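DNA-entry nuclease (Competence-specific nuclease) (Streptococcus agalactiae ILRI112, PDB 4QGO) is a competence-specific nuclease that probably cleaves DNA and RNA without sequence specificity, using a beta-beta-alpha metal-finger catalytic core. Local coordinates at residues A[98-103]-A[208-213]; A[37-42]-A[202-207]. The protein carries 1 engineered substitution. One frame throughout, in Å; residues are numbered along the deposited sequence. Where two conformers were deposited one is given.

Interaction 1: A[98-103]-A[208-213]; sequences VATNDH and NTQASY. With SO4 (sulfate ion), chain D.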
ATOM      1  N   VAL A  98       7.283  -0.320  18.471  0.63  7.73           N
ATOM      2  CA  VAL A  98       8.602  -0.613  19.042  0.63  8.16           C
ATOM      3  C   VAL A  98       9.545   0.527  18.649  0.63 10.34           C
ATOM      4  O   VAL A  98       9.494   0.992  17.510  0.63  8.76           O
ATOM      5  CB  VAL A  98       9.175  -1.947  18.468  0.63  7.43           C
ATOM      6  CG1 VAL A  98      10.601  -2.182  18.950  0.63 13.80           C
ATOM      7  CG2 VAL A  98       8.283  -3.135  18.821  0.63 15.01           C
ATOM      8  N   ALA A  99      10.393   0.989  19.573  1.00  9.67           N
ATOM      9  CA  ALA A  99      11.456   1.918  19.219  1.00  8.24           C
ATOM     10  C   ALA A  99      12.564   1.093  18.569  1.00  8.80           C
ATOM     11  O   ALA A  99      13.035   0.126  19.155  1.00 11.77           O
ATOM     12  CB  ALA A  99      11.971   2.608  20.483  1.00  6.65           C
ATOM     13  N   THR A 100      12.966   1.460  17.354  1.00  7.23           N
ATOM     14  CA  THR A 100      13.935   0.669  16.595  1.00  5.19           C
ATOM     15  C   THR A 100      15.368   1.151  16.815  1.00  6.99           C
ATOM     16  O   THR A 100      15.600   2.169  17.475  1.00  9.00           O
ATOM     17  CB  THR A 100      13.659   0.780  15.095  1.00  7.02           C
ATOM     18  OG1 THR A 100      13.720   2.160  14.724  1.00 11.45           O
ATOM     19  CG2 THR A 100      12.274   0.234  14.758  1.00 10.00           C
ATOM     20  N   ASN A 101      16.317   0.401  16.260  1.00  6.54           N
ATOM     21  CA  ASN A 101      17.714   0.827  16.189  1.00  7.04           C
ATOM     22  C   ASN A 101      18.087   1.245  14.778  1.00  9.44           C
ATOM     23  O   ASN A 101      19.123   0.851  14.246  1.00 10.11           O
ATOM     24  CB  ASN A 101      18.645  -0.276  16.671  1.00  8.53           C
ATOM     25  CG  ASN A 101      18.337  -0.688  18.076  1.00  8.08           C
ATOM     26  OD1 ASN A 101      18.481   0.102  19.015  1.00 11.57           O
ATOM     27  ND2 ASN A 101      17.884  -1.914  18.238  1.00  7.54           N
ATOM     28  N   ASP A 102      17.216   2.027  14.157  1.00  7.54           N
ATOM     29  CA  ASP A 102      17.477   2.507  12.816  1.00  7.21           C
ATOM     30  C   ASP A 102      17.064   3.970  12.697  1.00  5.03           C
ATOM     31  O   ASP A 102      16.595   4.569  13.669  1.00  7.30           O
ATOM     32  CB  ASP A 102      16.829   1.605  11.751  1.00  6.56           C
ATOM     33  CG  ASP A 102      15.310   1.583  11.809  1.00  7.70           C
ATOM     34  OD1 ASP A 102      14.685   2.569  12.261  1.00  6.98           O
ATOM     35  OD2 ASP A 102      14.747   0.555  11.359  1.00  7.85           O
ATOM     36  N   HIS A 103      17.244   4.555  11.509  1.00  5.64           N
ATOM     37  CA  HIS A 103      17.064   5.995  11.387  1.00  6.93           C
ATOM     38  C   HIS A 103      15.605   6.437  11.494  1.00  8.83           C
ATOM     39  O   HIS A 103      15.348   7.614  11.631  1.00  9.44           O
ATOM     40  CB  HIS A 103      17.717   6.506  10.094  1.00  6.95           C
ATOM     41  CG  HIS A 103      16.937   6.211   8.840  1.00  9.59           C
ATOM     42  ND1 HIS A 103      17.020   5.008   8.179  1.00  8.46           N
ATOM     43  CD2 HIS A 103      16.085   6.978   8.127  1.00 11.88           C
ATOM     44  CE1 HIS A 103      16.228   5.039   7.113  1.00  9.79           C
ATOM     45  NE2 HIS A 103      15.654   6.226   7.052  1.00 11.52           N
ATOM     46  N   ASN A 208       5.986  -5.364   3.320  1.00  5.68           N
ATOM     47  CA  ASN A 208       5.735  -4.750   4.619  1.00  5.03           C
ATOM     48  C   ASN A 208       6.823  -5.171   5.585  1.00  4.88           C
ATOM     49  O   ASN A 208       6.594  -5.923   6.547  1.00  6.46           O
ATOM     50  CB  ASN A 208       4.357  -5.132   5.146  1.00  5.77           C
ATOM     51  CG  ASN A 208       3.856  -4.157   6.185  1.00  5.69           C
ATOM     52  OD1 ASN A 208       4.426  -3.069   6.356  1.00  5.89           O
ATOM     53  ND2 ASN A 208       2.779  -4.530   6.883  1.00  5.87           N
ATOM     54  N   THR A 209       8.018  -4.674   5.295  1.00  5.70           N
ATOM     55  CA  THR A 209       9.236  -5.100   5.967  1.00  6.31           C
ATOM     56  C   THR A 209      10.108  -3.901   6.311  1.00  7.21           C
ATOM     57  O   THR A 209       9.912  -2.793   5.796  1.00  7.14           O
ATOM     58  CB  THR A 209      10.056  -6.064   5.068  1.00  6.85           C
ATOM     59  OG1 THR A 209      10.397  -5.405   3.835  1.00  7.87           O
ATOM     60  CG2 THR A 209       9.264  -7.334   4.761  1.00  6.88           C
ATOM     61  N   GLN A 210      11.099  -4.133   7.170  1.00  7.60           N
ATOM     62  CA  GLN A 210      12.057  -3.100   7.538  1.00  4.20           C
ATOM     63  C   GLN A 210      13.367  -3.842   7.813  1.00  6.78           C
ATOM     64  O   GLN A 210      13.352  -4.916   8.419  1.00  8.97           O
ATOM     65  CB  GLN A 210      11.555  -2.356   8.783  1.00  6.41           C
ATOM     66  CG  GLN A 210      12.331  -1.079   9.153  1.00  6.38           C
ATOM     67  CD  GLN A 210      11.426   0.023   9.703  1.00  5.82           C
ATOM     68  OE1 GLN A 210      10.308   0.234   9.221  1.00  6.93           O
ATOM     69  NE2 GLN A 210      11.899   0.719  10.722  1.00  7.13           N
ATOM     70  N   ALA A 211      14.490  -3.290   7.358  1.00  6.48           N
ATOM     71  CA  ALA A 211      15.751  -4.042   7.366  1.00  8.68           C
ATOM     72  C   ALA A 211      16.225  -4.417   8.771  1.00  8.98           C
ATOM     73  O   ALA A 211      16.888  -5.436   8.959  1.00 11.06           O
ATOM     74  CB  ALA A 211      16.832  -3.273   6.634  1.00  9.84           C
ATOM     75  N   SER A 212      15.856  -3.616   9.762  1.00  6.27           N
ATOM     76  CA  SER A 212      16.422  -3.759  11.102  1.00  8.19           C
ATOM     77  C   SER A 212      15.615  -4.654  12.030  1.00  8.83           C
ATOM     78  O   SER A 212      15.955  -4.797  13.193  1.00  8.65           O
ATOM     79  CB  SER A 212      16.577  -2.384  11.759  1.00  8.03           C
ATOM     80  OG  SER A 212      15.316  -1.886  12.178  1.00  8.01           O
ATOM     81  N   TYR A 213      14.541  -5.255  11.530  1.00  7.62           N
ATOM     82  CA  TYR A 213      13.748  -6.126  12.380  1.00  7.81           C
ATOM     83  C   TYR A 213      12.951  -7.143  11.593  1.00  8.32           C
ATOM     84  O   TYR A 213      12.844  -7.043  10.372  1.00  9.03           O
ATOM     85  CB  TYR A 213      12.832  -5.310  13.305  1.00  7.69           C
ATOM     86  CG  TYR A 213      11.700  -4.505  12.662  1.00  7.61           C
ATOM     87  CD1 TYR A 213      10.567  -5.131  12.121  1.00  7.27           C
ATOM     88  CD2 TYR A 213      11.721  -3.115  12.691  1.00  6.59           C
ATOM     89  CE1 TYR A 213       9.531  -4.387  11.582  1.00  6.45           C
ATOM     90  CE2 TYR A 213      10.676  -2.359  12.158  1.00  4.76           C
ATOM     91  CZ  TYR A 213       9.581  -3.006  11.616  1.00  4.83           C
ATOM     92  OH  TYR A 213       8.539  -2.272  11.100  1.00  7.53           O
TER
HETATM   93  S   SO4 D 302      13.809   7.069   3.977  0.60 19.44           S
HETATM   94  O1  SO4 D 302      12.684   6.142   3.932  0.60 13.49           O
HETATM   95  O2  SO4 D 302      13.726   8.020   2.872  0.60 25.87           O
HETATM   96  O3  SO4 D 302      13.783   7.794   5.246  0.60 23.86           O
HETATM   97  O4  SO4 D 302      15.065   6.322   3.900  0.60 18.33           O
HETATM   98  O   HOH W   1      15.788  -1.971  14.903  1.00  8.07           O
HETATM   99  O   HOH W   2      15.792  -0.570   9.007  1.00  9.36           O
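The type I beta turn from Gln210 to Tyr213 receives the carboxylate of Asp102, tying the loop that runs into strand 108-112 to the stretch that leaves strand 201-207. One oxygen does the work. Asp102 OD2 accepts from Ser212 OG at 2.6 Å and from Gln210 NE2 at 2.9 Å. The amide N-H comes in nearly straight (161°) on the syn lone pair, close to the amide plane of Gln210, whereas the serine hydroxyl arrives from above the carboxylate plane. Gln210 reaches across because CG is anti to its backbone N (chi1 -170°) and the chain bends at chi2; the far side of the amide is held too, OE1 taking the backbone N-H of His141. The other oxygen, Asp102 OD1, accepts from Thr100 OG1 at 2.7 Å and from Tyr104 N, the latter closing an Asx turn. With donors on both oxygens the carboxylate is fixed in rotation and probably stabilised as the anion. Water 2 donates to Asp102 OD2 at 2.8 Å and bonds weakly to Ser212 N, while water 1 links Asn101 N to Ser212 OG. Beside these polar groups Thr100 CG2 lies 4.0 Å from Tyr213 CD2, meeting the ring obliquely, and Gln210 CB rests over one ring face, offset toward the rim. Next along the loop, His103 NE2 donates at 3.0 Å to O3 of a sulfate ion, probably from the crystallisation liquor, which lies in the plane of the imidazole at its edge; Tyr104 OH binds it as well. Around the contact, Tyr213 OH bonds to Ala107 O, just ahead of strand 108-112, the Gln210 and Tyr213 side chains touch Thr139 at the end of strand 135-139, and Val98 and Asn101 pack on strand 222-224.

Interaction 2: A[37-42]-A[202-207]; sequences NNNQTN and FNVAIP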
ATOM      1  N   ASN A  37       4.221  -8.767 -13.009  1.00  5.43           N
ATOM      2  CA  ASN A  37       3.635  -8.829 -14.352  1.00  6.54           C
ATOM      3  C   ASN A  37       4.226  -7.788 -15.309  1.00  5.74           C
ATOM      4  O   ASN A  37       3.505  -7.184 -16.108  1.00  5.92           O
ATOM      5  CB  ASN A  37       2.107  -8.659 -14.265  1.00  6.86           C
ATOM      6  CG  ASN A  37       1.383  -9.134 -15.515  1.00  6.63           C
ATOM      7  OD1 ASN A  37       1.723 -10.162 -16.094  1.00  7.63           O
ATOM      8  ND2 ASN A  37       0.366  -8.384 -15.924  1.00  7.37           N
ATOM      9  N   ASN A  38       5.540  -7.593 -15.216  0.61  7.05           N
ATOM     10  CA  ASN A  38       6.247  -6.617 -16.033  0.61  7.17           C
ATOM     11  C   ASN A  38       5.666  -5.212 -15.928  0.61  7.98           C
ATOM     12  O   ASN A  38       5.694  -4.432 -16.881  0.61 11.88           O
ATOM     13  CB  ASN A  38       6.331  -7.090 -17.480  0.61  8.35           C
ATOM     14  CG  ASN A  38       7.055  -8.408 -17.600  0.61 11.74           C
ATOM     15  OD1 ASN A  38       8.277  -8.467 -17.450  0.61 22.61           O
ATOM     16  ND2 ASN A  38       6.311  -9.480 -17.840  0.61 12.80           N
ATOM     17  N   ASN A  39       5.153  -4.915 -14.737  1.00  6.96           N
ATOM     18  CA  ASN A  39       4.582  -3.606 -14.404  1.00  8.56           C
ATOM     19  C   ASN A  39       3.233  -3.315 -15.075  1.00  9.41           C
ATOM     20  O   ASN A  39       2.771  -2.178 -15.068  1.00  9.92           O
ATOM     21  CB  ASN A  39       5.602  -2.480 -14.671  1.00  9.58           C
ATOM     22  CG  ASN A  39       5.709  -1.483 -13.533  1.00 10.71           C
ATOM     23  OD1 ASN A  39       5.272  -1.728 -12.411  1.00  8.20           O
ATOM     24  ND2 ASN A  39       6.319  -0.342 -13.830  1.00 14.48           N
ATOM     25  N   GLN A  40       2.603  -4.347 -15.642  1.00  5.83           N
ATOM     26  CA  GLN A  40       1.319  -4.185 -16.309  1.00  6.64           C
ATOM     27  C   GLN A  40       0.173  -4.609 -15.405  1.00  7.15           C
ATOM     28  O   GLN A  40       0.242  -5.641 -14.731  1.00  6.47           O
ATOM     29  CB  GLN A  40       1.277  -4.992 -17.619  1.00  8.14           C
ATOM     30  CG  GLN A  40       2.485  -4.761 -18.515  1.00 10.65           C
ATOM     31  CD  GLN A  40       2.670  -3.304 -18.878  1.00 11.62           C
ATOM     32  OE1 GLN A  40       1.850  -2.724 -19.584  1.00 13.75           O
ATOM     33  NE2 GLN A  40       3.748  -2.705 -18.388  1.00 14.79           N
ATOM     34  N   THR A  41      -0.877  -3.788 -15.393  1.00  7.46           N
ATOM     35  CA  THR A  41      -2.101  -4.086 -14.658  1.00  7.15           C
ATOM     36  C   THR A  41      -3.280  -4.050 -15.620  1.00  5.60           C
ATOM     37  O   THR A  41      -3.221  -3.380 -16.655  1.00  7.34           O
ATOM     38  CB  THR A  41      -2.332  -3.082 -13.511  1.00  6.42           C
ATOM     39  OG1 THR A  41      -3.629  -3.298 -12.937  1.00  6.63           O
ATOM     40  CG2 THR A  41      -2.228  -1.648 -14.017  1.00  5.84           C
ATOM     41  N   ASN A  42      -4.344  -4.774 -15.279  1.00  6.43           N
ATOM     42  CA  ASN A  42      -5.505  -4.810 -16.154  1.00  6.71           C
ATOM     43  C   ASN A  42      -6.537  -3.738 -15.847  1.00  7.08           C
ATOM     44  O   ASN A  42      -7.644  -3.762 -16.395  1.00  8.03           O
ATOM     45  CB  ASN A  42      -6.157  -6.199 -16.156  1.00  8.67           C
ATOM     46  CG  ASN A  42      -6.729  -6.595 -14.805  1.00  8.84           C
ATOM     47  OD1 ASN A  42      -6.939  -5.758 -13.924  1.00  9.56           O
ATOM     48  ND2 ASN A  42      -6.993  -7.885 -14.640  1.00 12.46           N
ATOM     49  N   PHE A 202       1.639   1.036 -13.452  1.00  5.17           N
ATOM     50  CA  PHE A 202       2.501   0.191 -12.636  1.00  5.44           C
ATOM     51  C   PHE A 202       1.717  -0.903 -11.925  1.00  6.00           C
ATOM     52  O   PHE A 202       0.495  -0.817 -11.779  1.00  5.60           O
ATOM     53  CB  PHE A 202       3.383   0.999 -11.654  1.00  7.57           C
ATOM     54  CG  PHE A 202       2.620   1.831 -10.645  1.00  4.80           C
ATOM     55  CD1 PHE A 202       1.979   1.238  -9.565  1.00  4.89           C
ATOM     56  CD2 PHE A 202       2.613   3.216 -10.742  1.00  6.15           C
ATOM     57  CE1 PHE A 202       1.312   2.001  -8.623  1.00  6.52           C
ATOM     58  CE2 PHE A 202       1.957   3.995  -9.795  1.00  6.24           C
ATOM     59  CZ  PHE A 202       1.308   3.390  -8.730  1.00  5.85           C
ATOM     60  N   ASN A 203       2.438  -1.937 -11.494  1.00  4.69           N
ATOM     61  CA  ASN A 203       1.864  -3.063 -10.786  1.00  4.61           C
ATOM     62  C   ASN A 203       2.979  -3.573  -9.887  1.00  7.04           C
ATOM     63  O   ASN A 203       3.923  -4.210 -10.362  1.00  6.97           O
ATOM     64  CB  ASN A 203       1.410  -4.151 -11.773  1.00  5.30           C
ATOM     65  CG  ASN A 203       0.588  -5.230 -11.107  1.00  4.44           C
ATOM     66  OD1 ASN A 203       0.547  -5.328  -9.880  1.00  5.32           O
ATOM     67  ND2 ASN A 203      -0.075  -6.054 -11.915  1.00  6.44           N
ATOM     68  N   VAL A 204       2.886  -3.262  -8.599  1.00  4.29           N
ATOM     69  CA  VAL A 204       3.967  -3.574  -7.668  1.00  4.01           C
ATOM     70  C   VAL A 204       3.447  -4.129  -6.349  1.00  5.34           C
ATOM     71  O   VAL A 204       2.287  -3.904  -5.958  1.00  5.43           O
ATOM     72  CB  VAL A 204       4.839  -2.325  -7.360  1.00  5.80           C
ATOM     73  CG1 VAL A 204       5.479  -1.744  -8.633  1.00  8.10           C
ATOM     74  CG2 VAL A 204       4.007  -1.271  -6.657  1.00  5.65           C
ATOM     75  N   ALA A 205       4.319  -4.855  -5.659  1.00  6.14           N
ATOM     76  CA  ALA A 205       4.068  -5.241  -4.275  1.00  4.23           C
ATOM     77  C   ALA A 205       5.149  -4.614  -3.418  1.00  6.01           C
ATOM     78  O   ALA A 205       6.331  -4.824  -3.662  1.00  5.74           O
ATOM     79  CB  ALA A 205       4.080  -6.759  -4.120  1.00  6.64           C
ATOM     80  N   ILE A 206       4.739  -3.818  -2.430  1.00  4.26           N
ATOM     81  CA  ILE A 206       5.663  -3.167  -1.509  1.00  5.55           C
ATOM     82  C   ILE A 206       5.769  -4.038  -0.267  1.00  6.47           C
ATOM     83  O   ILE A 206       4.805  -4.148   0.490  1.00  5.85           O
ATOM     84  CB  ILE A 206       5.124  -1.798  -1.048  1.00  4.68           C
ATOM     85  CG1 ILE A 206       4.620  -0.955  -2.229  1.00  8.98           C
ATOM     86  CG2 ILE A 206       6.183  -1.068  -0.217  1.00  7.49           C
ATOM     87  CD1 ILE A 206       5.670  -0.570  -3.202  1.00 10.44           C
ATOM     88  N   PRO A 207       6.929  -4.683  -0.054  1.00  5.79           N
ATOM     89  CA  PRO A 207       7.010  -5.563   1.119  1.00  4.34           C
ATOM     90  C   PRO A 207       6.777  -4.783   2.420  1.00  5.12           C
ATOM     91  O   PRO A 207       7.303  -3.672   2.593  1.00  5.81           O
ATOM     92  CB  PRO A 207       8.453  -6.106   1.052  1.00  6.37           C
ATOM     93  CG  PRO A 207       8.802  -6.015  -0.445  1.00  6.82           C
ATOM     94  CD  PRO A 207       8.160  -4.718  -0.868  1.00  7.03           C
TER
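Asn39 and Asn203 each send an amide across to the other's segment, and the two hydrogen bonds use opposite ends of the group. Asn39 presents its oxygen: OD1 accepts the backbone N-H of Asn203 at 3.0 Å, the donor standing above the carbonyl plane of the amide. The same oxygen touches Phe202 at CA and at CB, lying 3.4 Å from Phe202 CB, while the phenyl ring turns off to meet Tyr156 of helix 153-165 edge-to-face. Asn203 answers with its nitrogen. With chi1 at -170° its side chain extends away from its own N-H, bringing ND2 to Gln40 O at 2.9 Å along an almost straight bond (175°), in the plane of its own amide. Because Gln40 O can only accept, the nitrogen must face it, which leaves OD1 for His190 NE2. Gln40 O is gripped twice: Asn37 ND2 binds it at 3.0 Å from the opposite face of the carbonyl plane. Further on, Thr41 CG2 packs 3.6 Å from Phe202 O, while Thr41 OG1 bonds to Glu192 and takes Leu43 N in an ST turn. Asn37, Asn38 and Asn39 all have left-handed helical backbone angles, and Gln40 N bonds back to Asn37 O. Asn37 to Gln40 form a type I' beta turn following strand 33-36, and amide side chains tie it to the antiparallel neighbour 201-207 in the seven-stranded central sheet.

Interactions 1 and 2 have centres 25 Å apart, yet segments 202-207 and 208-213 are consecutive: a strand of the central sheet and the loop it runs into. Along the chain the order is 37-42, 98-103, 202-207, 208-213, so the two contacts interleave. Interaction 2 joins the turn after strand 33-36 to strand 201-207 within the large sheet. Interaction 1 joins the same chain run, once it has left that sheet, to the loop before strand 108-112, which pairs with 135-139 in a two-stranded sheet, consistent with the beta-beta part of the nuclease finger. One continuous run of chain therefore links the large sheet to the loop that leads into strand 108-112.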